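Local coordinates for protein tRNA (adenine-N(1)-)-methyltransferase (Thermus thermophilus, PDB 2PWY) that catalyses the S-adenosyl-L-methionine-dependent methylation of adenosine 58 in tRNA at N(1) and is required for growth at extreme temperatures, at residues A19-P24 with E67-H72; Y81-S86 with G244-L249; G97-E102 with K121-S126; A103-G108 with H132-A137. All blocks are in the same frame, centred on the assembly; numbering follows the deposited sequence.

Contact 1. Residues A19-P24 with E67-H72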
loop_
_atom_site.group_PDB
_atom_site.type_symbol
_atom_site.label_atom_id
_atom_site.label_comp_id
_atom_site.label_asym_id
_atom_site.label_seq_id
_atom_site.Cartn_x
_atom_site.Cartn_y
_atom_site.Cartn_z
ATOM N N ALA A 19 13.895 15.061 -17.858
ATOM C CA ALA A 19 14.780 15.866 -17.006
ATOM C C ALA A 19 16.252 15.660 -17.350
ATOM O O ALA A 19 16.677 14.548 -17.671
ATOM C CB ALA A 19 14.533 15.559 -15.535
ATOM N N TYR A 20 17.019 16.743 -17.278
ATOM C CA TYR A 20 18.431 16.731 -17.641
ATOM C C TYR A 20 19.226 17.526 -16.630
ATOM O O TYR A 20 18.904 18.680 -16.351
ATOM C CB TYR A 20 18.648 17.362 -19.017
ATOM C CG TYR A 20 17.751 16.834 -20.112
ATOM C CD1 TYR A 20 18.192 15.827 -20.974
ATOM C CD2 TYR A 20 16.468 17.352 -20.299
ATOM C CE1 TYR A 20 17.368 15.340 -21.990
ATOM C CE2 TYR A 20 15.639 16.871 -21.316
ATOM C CZ TYR A 20 16.098 15.867 -22.152
ATOM O OH TYR A 20 15.278 15.383 -23.156
ATOM N N LEU A 21 20.277 16.908 -16.105
ATOM C CA LEU A 21 21.161 17.568 -15.169
ATOM C C LEU A 21 22.292 18.208 -15.960
ATOM O O LEU A 21 22.970 17.548 -16.758
ATOM C CB LEU A 21 21.685 16.556 -14.142
ATOM C CG LEU A 21 22.236 17.002 -12.789
ATOM C CD1 LEU A 21 21.238 17.818 -11.954
ATOM C CD2 LEU A 21 22.672 15.767 -12.015
ATOM N N VAL A 22 22.470 19.506 -15.761
ATOM C CA VAL A 22 23.448 20.279 -16.520
ATOM C C VAL A 22 24.378 20.994 -15.549
ATOM O O VAL A 22 23.930 21.610 -14.580
ATOM C CB VAL A 22 22.749 21.272 -17.491
ATOM C CG1 VAL A 22 23.765 22.151 -18.215
ATOM C CG2 VAL A 22 21.875 20.510 -18.492
ATOM N N PHE A 23 25.676 20.863 -15.795
ATOM C CA PHE A 23 26.692 21.553 -15.017
ATOM C C PHE A 23 27.197 22.695 -15.903
ATOM O O PHE A 23 28.025 22.479 -16.793
ATOM C CB PHE A 23 27.811 20.586 -14.612
ATOM C CG PHE A 23 27.333 19.432 -13.762
ATOM C CD1 PHE A 23 27.401 19.499 -12.374
ATOM C CD2 PHE A 23 26.787 18.292 -14.353
ATOM C CE1 PHE A 23 26.940 18.434 -11.579
ATOM C CE2 PHE A 23 26.322 17.221 -13.574
ATOM C CZ PHE A 23 26.399 17.291 -12.184
ATOM N N PRO A 24 26.659 23.906 -15.691
ATOM C CA PRO A 24 26.898 25.000 -16.643
ATOM C C PRO A 24 28.363 25.402 -16.715
ATOM O O PRO A 24 29.076 25.357 -15.712
ATOM C CB PRO A 24 26.056 26.155 -16.084
ATOM C CG PRO A 24 25.110 25.523 -15.116
ATOM C CD PRO A 24 25.801 24.329 -14.572
ATOM N N GLU A 67 16.395 15.416 -3.823
ATOM C CA GLU A 67 15.664 14.313 -4.444
ATOM C C GLU A 67 15.955 14.241 -5.954
ATOM O O GLU A 67 16.337 13.191 -6.465
ATOM C CB GLU A 67 14.164 14.460 -4.191
ATOM C CG GLU A 67 13.321 13.353 -4.830
ATOM C CD GLU A 67 11.839 13.543 -4.574
ATOM O OE1 GLU A 67 11.417 14.693 -4.293
ATOM O OE2 GLU A 67 11.106 12.529 -4.635
ATOM N N GLU A 68 15.795 15.360 -6.660
ATOM C CA GLU A 68 16.033 15.394 -8.116
ATOM C C GLU A 68 17.473 15.041 -8.459
ATOM O O GLU A 68 17.732 14.304 -9.410
ATOM C CB GLU A 68 15.670 16.755 -8.699
ATOM C CG GLU A 68 14.159 16.976 -8.748
ATOM C CD GLU A 68 13.751 18.405 -9.082
ATOM O OE1 GLU A 68 14.496 19.355 -8.749
ATOM O OE2 GLU A 68 12.653 18.568 -9.652
ATOM N N TYR A 69 18.401 15.566 -7.669
ATOM C CA TYR A 69 19.813 15.292 -7.855
ATOM C C TYR A 69 20.143 13.798 -7.717
ATOM O O TYR A 69 20.799 13.233 -8.598
ATOM C CB TYR A 69 20.635 16.123 -6.871
ATOM C CG TYR A 69 22.112 16.041 -7.112
ATOM C CD1 TYR A 69 22.675 16.536 -8.293
ATOM C CD2 TYR A 69 22.950 15.470 -6.172
ATOM C CE1 TYR A 69 24.065 16.466 -8.520
ATOM C CE2 TYR A 69 24.333 15.388 -6.385
ATOM C CZ TYR A 69 24.881 15.887 -7.558
ATOM O OH TYR A 69 26.244 15.802 -7.756
ATOM N N LEU A 70 19.716 13.165 -6.620
ATOM C CA LEU A 70 19.953 11.724 -6.457
ATOM C C LEU A 70 19.433 10.902 -7.623
ATOM O O LEU A 70 20.066 9.931 -8.033
ATOM C CB LEU A 70 19.349 11.175 -5.158
ATOM C CG LEU A 70 20.321 10.984 -4.014
ATOM C CD1 LEU A 70 20.730 12.356 -3.480
ATOM C CD2 LEU A 70 19.715 10.117 -2.915
ATOM N N LEU A 71 18.273 11.290 -8.147
ATOM C CA LEU A 71 17.610 10.516 -9.184
ATOM C C LEU A 71 18.277 10.664 -10.553
ATOM O O LEU A 71 18.122 9.789 -11.402
ATOM C CB LEU A 71 16.136 10.889 -9.268
ATOM C CG LEU A 71 15.272 10.578 -8.040
ATOM C CD1 LEU A 71 13.898 11.181 -8.274
ATOM C CD2 LEU A 71 15.198 9.069 -7.779
ATOM N N HIS A 72 19.028 11.749 -10.751
ATOM C CA HIS A 72 19.619 12.065 -12.063
ATOM C C HIS A 72 21.155 12.087 -12.104
ATOM O O HIS A 72 21.750 12.013 -13.186
ATOM C CB HIS A 72 19.026 13.378 -12.621
ATOM C CG HIS A 72 17.536 13.343 -12.769
ATOM N ND1 HIS A 72 16.911 12.809 -13.878
ATOM C CD2 HIS A 72 16.544 13.735 -11.934
ATOM C CE1 HIS A 72 15.601 12.874 -13.719
ATOM N NE2 HIS A 72 15.351 13.439 -12.551
#
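Y69, the aromatic partner of L21 and F23 across this contact, has its OH hydrogen-bonded to the backbone O of N140, a bond that pins the far end of the ring to the catalytic domain. Its CG stands anti to the backbone N (chi1 -172°), which carries the ring out along the helix flank to meet the strand. There L21 brings both methyls: CD2 lies 3.8 Å from Y69 CD1 and CD1 sits 4.1 Å from the same atom, so one ring corner touches both branches. The two side chains cross at a slant. CD2 of L21 also rests 4.0 Å from the backbone C of H72. F23 comes in more loosely, its CZ 4.4 Å from Y69 CE1, at the edge of the tyrosine ring. At the other end A19 CB presses on the imidazole of H72, 3.4 Å from CE1 and 3.8 Å from NE2. Replacing H72 with an alanine is likely to leave the A19 methyl without its imidazole cover and to open a gap between the start of the strand and the last turn of the helix. The contact is van der Waals packing with one polar member, the imidazole, a seam of 257 Å² between the N-terminal domain, which may help recognise tRNA, and the catalytic part. Strand 19-22 runs nearly at right angles to the helix (92°), their axes 9.1 Å apart. It pairs with strand 10-13 at the rim of an antiparallel sheet, while helix 131-144 backs the seam, A143 touching F23 and Y69 and F144 stacking on the tyrosine.

Contact 2. Residues Y81-S86 with G244-L249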
loop_
_atom_site.group_PDB
_atom_site.type_symbol
_atom_site.label_atom_id
_atom_site.label_comp_id
_atom_site.label_asym_id
_atom_site.label_seq_id
_atom_site.Cartn_x
_atom_site.Cartn_y
_atom_site.Cartn_z
ATOM N N TYR A 81 17.234 5.347 -2.475
ATOM C CA TYR A 81 16.162 6.192 -2.996
ATOM C C TYR A 81 15.824 7.305 -2.007
ATOM O O TYR A 81 15.903 7.107 -0.799
ATOM C CB TYR A 81 14.923 5.363 -3.353
ATOM C CG TYR A 81 15.109 4.593 -4.648
ATOM C CD1 TYR A 81 14.511 5.020 -5.836
ATOM C CD2 TYR A 81 15.901 3.446 -4.682
ATOM C CE1 TYR A 81 14.700 4.308 -7.032
ATOM C CE2 TYR A 81 16.095 2.738 -5.852
ATOM C CZ TYR A 81 15.490 3.164 -7.021
ATOM O OH TYR A 81 15.697 2.435 -8.176
ATOM N N PRO A 82 15.453 8.490 -2.520
ATOM C CA PRO A 82 15.085 9.618 -1.660
ATOM C C PRO A 82 14.058 9.317 -0.559
ATOM O O PRO A 82 14.249 9.749 0.561
ATOM C CB PRO A 82 14.562 10.654 -2.670
ATOM C CG PRO A 82 15.375 10.389 -3.868
ATOM C CD PRO A 82 15.380 8.875 -3.943
ATOM N N LYS A 83 13.003 8.557 -0.843
ATOM C CA LYS A 83 12.009 8.266 0.197
ATOM C C LYS A 83 12.650 7.522 1.378
ATOM O O LYS A 83 12.280 7.705 2.549
ATOM C CB LYS A 83 10.843 7.457 -0.380
ATOM C CG LYS A 83 11.194 6.035 -0.805
ATOM C CD LYS A 83 9.974 5.305 -1.357
ATOM C CE LYS A 83 10.376 3.886 -1.793
ATOM N NZ LYS A 83 10.765 2.998 -0.653
ATOM N N ASP A 84 13.608 6.663 1.052
ATOM C CA ASP A 84 14.271 5.837 2.057
ATOM C C ASP A 84 15.335 6.615 2.813
ATOM O O ASP A 84 15.459 6.463 4.028
ATOM C CB ASP A 84 14.875 4.602 1.385
ATOM C CG ASP A 84 13.827 3.783 0.634
ATOM O OD1 ASP A 84 12.786 3.491 1.242
ATOM O OD2 ASP A 84 14.042 3.468 -0.552
ATOM N N ALA A 85 16.099 7.442 2.106
ATOM C CA ALA A 85 17.151 8.251 2.742
ATOM C C ALA A 85 16.515 9.247 3.720
ATOM O O ALA A 85 16.989 9.420 4.844
ATOM C CB ALA A 85 17.993 8.958 1.699
ATOM N N SER A 86 15.420 9.862 3.290
ATOM C CA SER A 86 14.608 10.737 4.131
ATOM C C SER A 86 14.164 10.035 5.424
ATOM O O SER A 86 14.332 10.573 6.535
ATOM C CB SER A 86 13.384 11.196 3.321
ATOM O OG SER A 86 12.544 12.042 4.083
ATOM N N GLY A 244 7.253 0.080 -6.701
ATOM C CA GLY A 244 6.578 -0.784 -5.722
ATOM C C GLY A 244 7.415 -1.086 -4.491
ATOM O O GLY A 244 6.892 -1.265 -3.379
ATOM N N HIS A 245 8.724 -1.142 -4.689
ATOM C CA HIS A 245 9.630 -1.520 -3.613
ATOM C C HIS A 245 11.017 -1.038 -3.968
ATOM O O HIS A 245 11.389 -1.023 -5.143
ATOM C CB HIS A 245 9.640 -3.042 -3.449
ATOM C CG HIS A 245 10.587 -3.529 -2.399
ATOM N ND1 HIS A 245 10.356 -3.359 -1.052
ATOM C CD2 HIS A 245 11.767 -4.184 -2.501
ATOM C CE1 HIS A 245 11.356 -3.887 -0.367
ATOM N NE2 HIS A 245 12.224 -4.394 -1.223
ATOM N N THR A 246 11.759 -0.621 -2.951
ATOM C CA THR A 246 13.186 -0.362 -3.108
ATOM C C THR A 246 13.938 -1.248 -2.118
ATOM O O THR A 246 14.699 -2.147 -2.521
ATOM C CB THR A 246 13.516 1.135 -2.906
ATOM O OG1 THR A 246 12.966 1.590 -1.655
ATOM C CG2 THR A 246 12.911 1.957 -4.045
ATOM N N ALA A 247 13.710 -1.001 -0.824
ATOM C CA ALA A 247 14.317 -1.784 0.239
ATOM C C ALA A 247 13.533 -1.689 1.541
ATOM O O ALA A 247 12.712 -0.787 1.720
ATOM C CB ALA A 247 15.773 -1.336 0.476
ATOM N N PHE A 248 13.801 -2.638 2.432
ATOM C CA PHE A 248 13.359 -2.573 3.805
ATOM C C PHE A 248 14.347 -1.768 4.624
ATOM O O PHE A 248 15.540 -1.777 4.328
ATOM C CB PHE A 248 13.282 -3.989 4.376
ATOM C CG PHE A 248 12.340 -4.868 3.625
ATOM C CD1 PHE A 248 10.993 -4.865 3.948
ATOM C CD2 PHE A 248 12.787 -5.664 2.574
ATOM C CE1 PHE A 248 10.085 -5.657 3.236
ATOM C CE2 PHE A 248 11.890 -6.481 1.867
ATOM C CZ PHE A 248 10.546 -6.462 2.191
ATOM N N LEU A 249 13.839 -1.093 5.653
ATOM C CA LEU A 249 14.692 -0.423 6.635
ATOM C C LEU A 249 14.619 -1.189 7.945
ATOM O O LEU A 249 13.525 -1.513 8.433
ATOM C CB LEU A 249 14.247 1.032 6.855
ATOM C CG LEU A 249 14.166 1.951 5.630
ATOM C CD1 LEU A 249 13.837 3.368 6.061
ATOM C CD2 LEU A 249 15.464 1.922 4.869
HETATM O O HOH W 1 10.615 0.004 -0.351
HETATM O O HOH W 2 11.699 1.427 2.805
#
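T246 turns its OG1 in between its own backbone N and carbonyl carbon (chi1 52°), and K83, extended beyond CG, turns at its last torsion (chi4 67°), so that ammonium and hydroxyl arrive tip to tip. K83 NZ donates to T246 OG1 at 2.8 Å. The hydroxyl in turn donates to D84 OD2, modelled at 2.4 Å, a length so short that its exact value is doubtful. K83 NZ closes the triangle with a salt bridge to D84 OD1 at 2.8 Å, meeting that oxygen on its syn side. The lysine, which also reaches V224 O, probably helps keep the buried aspartate ionised. Two waters join in: one accepts from K83 NZ and from T246 N and donates to A247 O, and the other donates to D84 OD1 at 2.8 Å and to A247 O at 2.7 Å. A leucine in place of K83 would probably leave D84 without its counter-charge and strip T246 OG1 and the first water of a donor. The threonine's other branch does apolar work: its CG2 sits over one face of the Y81 ring in a CH-pi contact, 3.6 Å from the centroid and 19° off the normal. Further along, L249 CD1 rests 4.0 Å from D84 O. Y81 is the N-cap residue of helix 82-91, and the contact fastens the first turn of that helix to the loop leading into strand 248-254 and to the strand's first residues. That strand lies between strands 192-198 and 216-232 of the large mixed sheet; Y197 of the former packs on Y81, D84, T246 and A247.

Contact 3. Residues G97-E102 with K121-S126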
loop_
_atom_site.group_PDB
_atom_site.type_symbol
_atom_site.label_atom_id
_atom_site.label_comp_id
_atom_site.label_asym_id
_atom_site.label_seq_id
_atom_site.Cartn_x
_atom_site.Cartn_y
_atom_site.Cartn_z
ATOM N N GLY A 97 24.965 18.849 14.536
ATOM C CA GLY A 97 26.097 18.681 15.441
ATOM C C GLY A 97 26.433 17.233 15.705
ATOM O O GLY A 97 27.486 16.929 16.291
ATOM N N MET A 98 25.544 16.325 15.293
ATOM C CA MET A 98 25.764 14.903 15.541
ATOM C C MET A 98 26.837 14.305 14.634
ATOM O O MET A 98 27.171 14.880 13.594
ATOM C CB MET A 98 24.460 14.122 15.409
ATOM C CG MET A 98 23.559 14.263 16.627
ATOM S SD MET A 98 22.066 13.269 16.482
ATOM C CE MET A 98 21.143 13.779 17.934
ATOM N N ARG A 99 27.333 13.134 15.032
ATOM C CA ARG A 99 28.366 12.415 14.288
ATOM C C ARG A 99 27.771 11.079 13.860
ATOM O O ARG A 99 27.351 10.287 14.706
ATOM C CB ARG A 99 29.596 12.213 15.168
ATOM C CG ARG A 99 30.152 13.516 15.717
ATOM C CD ARG A 99 31.294 13.297 16.705
ATOM N NE ARG A 99 32.598 13.188 16.043
ATOM C CZ ARG A 99 33.275 12.052 15.920
ATOM N NH1 ARG A 99 32.770 10.932 16.414
ATOM N NH2 ARG A 99 34.462 12.032 15.316
ATOM N N VAL A 100 27.716 10.854 12.552
ATOM C CA VAL A 100 27.088 9.649 12.016
ATOM C C VAL A 100 28.082 8.830 11.199
ATOM O O VAL A 100 28.824 9.373 10.383
ATOM C CB VAL A 100 25.801 9.988 11.202
ATOM C CG1 VAL A 100 26.101 10.919 10.006
ATOM C CG2 VAL A 100 25.090 8.715 10.748
ATOM N N LEU A 101 28.074 7.522 11.440
ATOM C CA LEU A 101 28.931 6.586 10.721
ATOM C C LEU A 101 28.142 6.015 9.547
ATOM O O LEU A 101 26.980 5.624 9.709
ATOM C CB LEU A 101 29.351 5.456 11.662
ATOM C CG LEU A 101 30.367 4.434 11.148
ATOM C CD1 LEU A 101 31.733 5.071 10.885
ATOM C CD2 LEU A 101 30.462 3.269 12.175
ATOM N N GLU A 102 28.779 5.952 8.379
ATOM C CA GLU A 102 28.127 5.431 7.183
ATOM C C GLU A 102 28.985 4.430 6.432
ATOM O O GLU A 102 30.180 4.648 6.247
ATOM C CB GLU A 102 27.773 6.570 6.202
ATOM C CG GLU A 102 27.113 6.049 4.918
ATOM C CD GLU A 102 26.967 7.088 3.798
ATOM O OE1 GLU A 102 27.840 7.975 3.642
ATOM O OE2 GLU A 102 25.956 7.002 3.060
ATOM N N LYS A 121 28.619 21.694 11.759
ATOM C CA LYS A 121 29.278 21.364 13.019
ATOM C C LYS A 121 29.210 19.874 13.326
ATOM O O LYS A 121 29.828 19.397 14.283
ATOM C CB LYS A 121 28.705 22.219 14.152
ATOM C CG LYS A 121 29.074 23.692 13.977
ATOM C CD LYS A 121 28.593 24.561 15.120
ATOM C CE LYS A 121 29.099 25.998 14.928
ATOM N NZ LYS A 121 28.556 26.920 15.972
ATOM N N GLY A 122 28.479 19.143 12.491
ATOM C CA GLY A 122 28.398 17.691 12.607
ATOM C C GLY A 122 29.440 16.985 11.758
ATOM O O GLY A 122 30.357 17.619 11.208
ATOM N N LEU A 123 29.308 15.669 11.653
ATOM C CA LEU A 123 30.255 14.872 10.890
ATOM C C LEU A 123 29.582 13.647 10.311
ATOM O O LEU A 123 28.851 12.943 11.011
ATOM C CB LEU A 123 31.418 14.429 11.794
ATOM C CG LEU A 123 32.401 13.418 11.184
ATOM C CD1 LEU A 123 33.270 14.070 10.094
ATOM C CD2 LEU A 123 33.253 12.753 12.255
ATOM N N VAL A 124 29.841 13.400 9.029
ATOM C CA VAL A 124 29.512 12.122 8.401
ATOM C C VAL A 124 30.863 11.417 8.186
ATOM O O VAL A 124 31.718 11.892 7.437
ATOM C CB VAL A 124 28.759 12.312 7.041
ATOM C CG1 VAL A 124 28.393 10.942 6.415
ATOM C CG2 VAL A 124 27.510 13.184 7.215
ATOM N N GLU A 125 31.065 10.309 8.892
ATOM C CA GLU A 125 32.273 9.506 8.770
ATOM C C GLU A 125 31.920 8.357 7.839
ATOM O O GLU A 125 31.287 7.396 8.262
ATOM C CB GLU A 125 32.617 8.954 10.149
ATOM C CG GLU A 125 34.008 8.409 10.284
ATOM C CD GLU A 125 34.950 9.479 10.770
ATOM O OE1 GLU A 125 35.029 9.693 11.995
ATOM O OE2 GLU A 125 35.580 10.119 9.915
ATOM N N SER A 126 32.323 8.451 6.575
ATOM C CA SER A 126 31.811 7.547 5.556
ATOM C C SER A 126 32.880 6.610 5.009
ATOM O O SER A 126 33.984 7.053 4.677
ATOM C CB SER A 126 31.184 8.365 4.415
ATOM O OG SER A 126 30.451 7.534 3.536
#
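G97 opens the pairing by packing its backbone against K121 and G122, in a turn whose positive phi would jam any side chain against the carbonyl before it. The O of M98 then accepts from L123 N at 3.0 Å, beginning a parallel pair. R99 spreads one guanidinium face over the leucine, its NH2 3.4 Å from L123 CD2. E125 OE1 lies 4.1 Å from R99 NH2 but well out of the guanidinium plane, an attraction of charges without a bond; the arginine's NH1 goes to A166 O and that glutamate oxygen to Y167 OH. V100 works both ways, its N donating to L123 O at 2.8 Å, almost straight (170°), and its O accepting from E125 N at 2.8 Å. On the opposite sheet face from R99, its CG1 lies beside V124 CG2 at 3.9 Å. L101 returns to the R99 face and lays CD1 across the aliphatic start of E125. E102 gives its N to E125 O at 2.9 Å, while its OE1 takes the hydroxyl of S126 at 2.7 Å from above the carboxylate plane (38° out of it). These strands are the two ends of a beta-alpha-beta crossover through helix 109-118, part of the Rossmann-like methyltransferase core. With T111 OG1 also bonded to E102 OE1, the buried carboxylate oxygen has two hydroxyl partners, which would probably help stabilise a negative charge there.

Contact 4. Residues A103-G108 with H132-A137. With SAH (S-adenosyl-L-homocysteine), chain E.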
loop_
_atom_site.group_PDB
_atom_site.type_symbol
_atom_site.label_atom_id
_atom_site.label_comp_id
_atom_site.label_asym_id
_atom_site.label_seq_id
_atom_site.Cartn_x
_atom_site.Cartn_y
_atom_site.Cartn_z
ATOM N N ALA A 103 28.363 3.345 5.980
ATOM C CA ALA A 103 28.971 2.486 4.949
ATOM C C ALA A 103 27.860 1.770 4.166
ATOM O O ALA A 103 26.827 1.445 4.751
ATOM C CB ALA A 103 29.927 1.466 5.588
ATOM N N GLY A 104 28.030 1.556 2.852
ATOM C CA GLY A 104 29.154 2.096 2.070
ATOM C C GLY A 104 28.788 3.419 1.410
ATOM O O GLY A 104 27.617 3.649 1.094
ATOM N N THR A 105 29.772 4.301 1.211
ATOM C CA THR A 105 29.507 5.601 0.571
ATOM C C THR A 105 28.724 5.433 -0.736
ATOM O O THR A 105 27.795 6.201 -1.017
ATOM C CB THR A 105 30.811 6.408 0.333
ATOM O OG1 THR A 105 31.660 6.287 1.481
ATOM C CG2 THR A 105 30.503 7.885 0.097
ATOM N N GLY A 106 29.097 4.422 -1.524
ATOM C CA GLY A 106 28.392 4.094 -2.758
ATOM C C GLY A 106 28.563 5.180 -3.798
ATOM O O GLY A 106 29.663 5.360 -4.319
ATOM N N SER A 107 27.468 5.893 -4.099
ATOM C CA SER A 107 27.497 7.034 -5.028
ATOM C C SER A 107 27.229 8.367 -4.327
ATOM O O SER A 107 27.086 9.396 -4.976
ATOM C CB SER A 107 26.515 6.812 -6.183
ATOM O OG SER A 107 27.000 5.752 -6.995
ATOM N N GLY A 108 27.163 8.328 -2.994
ATOM C CA GLY A 108 27.017 9.542 -2.189
ATOM C C GLY A 108 25.605 10.071 -2.002
ATOM O O GLY A 108 25.423 11.163 -1.462
ATOM N N HIS A 132 36.777 3.057 -7.176
ATOM C CA HIS A 132 36.067 3.740 -8.253
ATOM C C HIS A 132 34.718 4.260 -7.747
ATOM O O HIS A 132 34.302 5.372 -8.099
ATOM C CB HIS A 132 35.886 2.861 -9.495
ATOM C CG HIS A 132 34.947 3.448 -10.501
ATOM N ND1 HIS A 132 35.247 4.585 -11.222
ATOM C CD2 HIS A 132 33.694 3.086 -10.872
ATOM C CE1 HIS A 132 34.228 4.887 -12.007
ATOM N NE2 HIS A 132 33.275 3.993 -11.815
ATOM N N HIS A 133 34.057 3.460 -6.912
ATOM C CA HIS A 133 32.818 3.884 -6.272
ATOM C C HIS A 133 33.062 5.145 -5.444
ATOM O O HIS A 133 32.328 6.127 -5.570
ATOM C CB HIS A 133 32.222 2.759 -5.410
ATOM C CG HIS A 133 31.604 1.637 -6.199
ATOM N ND1 HIS A 133 30.733 0.729 -5.635
ATOM C CD2 HIS A 133 31.727 1.280 -7.500
ATOM C CE1 HIS A 133 30.346 -0.139 -6.552
ATOM N NE2 HIS A 133 30.927 0.178 -7.697
ATOM N N LEU A 134 34.100 5.120 -4.615
ATOM C CA LEU A 134 34.414 6.262 -3.758
ATOM C C LEU A 134 34.725 7.531 -4.558
ATOM O O LEU A 134 34.236 8.604 -4.230
ATOM C CB LEU A 134 35.552 5.936 -2.787
ATOM C CG LEU A 134 35.898 7.063 -1.806
ATOM C CD1 LEU A 134 34.679 7.512 -0.975
ATOM C CD2 LEU A 134 37.045 6.654 -0.891
ATOM N N ALA A 135 35.516 7.402 -5.623
ATOM C CA ALA A 135 35.809 8.553 -6.475
ATOM C C ALA A 135 34.541 9.207 -7.039
ATOM O O ALA A 135 34.405 10.432 -6.980
ATOM C CB ALA A 135 36.771 8.168 -7.595
ATOM N N GLN A 136 33.606 8.397 -7.544
ATOM C CA GLN A 136 32.345 8.923 -8.082
ATOM C C GLN A 136 31.507 9.556 -6.969
ATOM O O GLN A 136 30.929 10.635 -7.153
ATOM C CB GLN A 136 31.538 7.836 -8.807
ATOM C CG GLN A 136 30.298 8.364 -9.565
ATOM C CD GLN A 136 30.645 9.437 -10.592
ATOM O OE1 GLN A 136 31.530 9.238 -11.429
ATOM N NE2 GLN A 136 29.954 10.575 -10.534
ATOM N N ALA A 137 31.463 8.891 -5.814
ATOM C CA ALA A 137 30.693 9.403 -4.673
ATOM C C ALA A 137 31.216 10.774 -4.264
ATOM O O ALA A 137 30.441 11.704 -4.061
ATOM C CB ALA A 137 30.745 8.437 -3.503
HETATM N N SAH E . 23.810 4.517 0.019
HETATM C CA SAH E . 24.722 4.650 -1.163
HETATM C CB SAH E . 24.749 3.365 -1.981
HETATM C CG SAH E . 25.547 2.253 -1.294
HETATM S SD SAH E . 25.758 0.856 -2.430
HETATM C C SAH E . 24.261 5.829 -1.998
HETATM O O SAH E . 23.207 6.417 -1.709
HETATM O OXT SAH E . 24.938 6.224 -2.954
HETATM C "C5'" SAH E . 26.737 -0.163 -1.296
HETATM C "C4'" SAH E . 28.214 0.248 -1.279
HETATM O "O4'" SAH E . 28.824 -0.293 -0.125
HETATM C "C3'" SAH E . 29.045 -0.249 -2.469
HETATM O "O3'" SAH E . 29.712 0.871 -3.042
HETATM C "C2'" SAH E . 30.030 -1.249 -1.861
HETATM O "O2'" SAH E . 31.309 -1.217 -2.453
HETATM C "C1'" SAH E . 30.136 -0.749 -0.443
HETATM N N9 SAH E . 30.441 -1.724 0.617
HETATM C C8 SAH E . 29.858 -2.946 0.806
HETATM N N7 SAH E . 30.370 -3.468 1.944
HETATM C C5 SAH E . 31.225 -2.587 2.507
HETATM C C6 SAH E . 32.008 -2.623 3.667
HETATM N N6 SAH E . 31.987 -3.684 4.488
HETATM N N1 SAH E . 32.802 -1.520 3.952
HETATM C C2 SAH E . 32.832 -0.429 3.117
HETATM N N3 SAH E . 32.063 -0.414 1.970
HETATM C C4 SAH E . 31.274 -1.475 1.676
#
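H133 and G106 meet at the glycine-rich cofactor-binding loop of the class I methyltransferase fold, the GxGxxG-like turn that follows strand 99-103. Along the histidine, CB starts 3.8 Å from G106 O. CG stands anti to the carbonyl carbon (chi1 -73°), aiming the ring at the ribose of S-adenosyl-L-homocysteine (SAH), and itself lies near the ribose O3'. ND1 then donates to SAH O3' at 2.8 Å, nearly straight at 172°, with the oxygen at the ring edge and near its plane. CE1 is still 3.7 Å from the same oxygen. Between these two segments the rest is packing, though further along the helix N140 ND2 bonds to S107 O. The O of G106 lies only 3.0 Å from the O of H133, two acceptors that cannot bond each other. A137 does most of the filling: its CB fits into the bend of the loop, 3.4 Å from G106 O and 3.7 Å from T105 CG2, with S107 C and G108 N also in touch. L134 adds CD1 beside the threonine hydroxyl, which itself bonds to S126. The loop is a type II' turn from T105 to G108, closed by G108 N to T105 O at 3.0 Å. A side chain at G106 would run into the CB of the ligand, and one at G104, which follows a cis peptide, into its O4'. E128 OE1, from strand 123-128, is hydrogen-bonded both to G106 N and to the ligand. At the amino-acid end, S107 N donates to the carboxylate OXT of SAH at 2.8 Å, with an N-H...O angle of 147°.

How the contacts relate
Contact 1 lies at the surface, where the N-terminal domain meets the catalytic part, and rests on packing alone; contacts 2 and 4 are buried, and contact 3 partly so. Contacts 2 and 3 reach the same mixed sheet, the one by a helix end held with charges and waters, the other by strand pairing. Contact 4 continues contact 3: its loop follows strand 99-103 and its helix comes next after strand 123-128; through a probable hydrogen bond between S126 OG and T105 OG1 an inner strand of the sheet touches the cofactor loop directly. Contact 4 alone bonds the ligand. Contacts 1 and 2 meet where E67, L70 and L71 pack on P82, joining two successive helices.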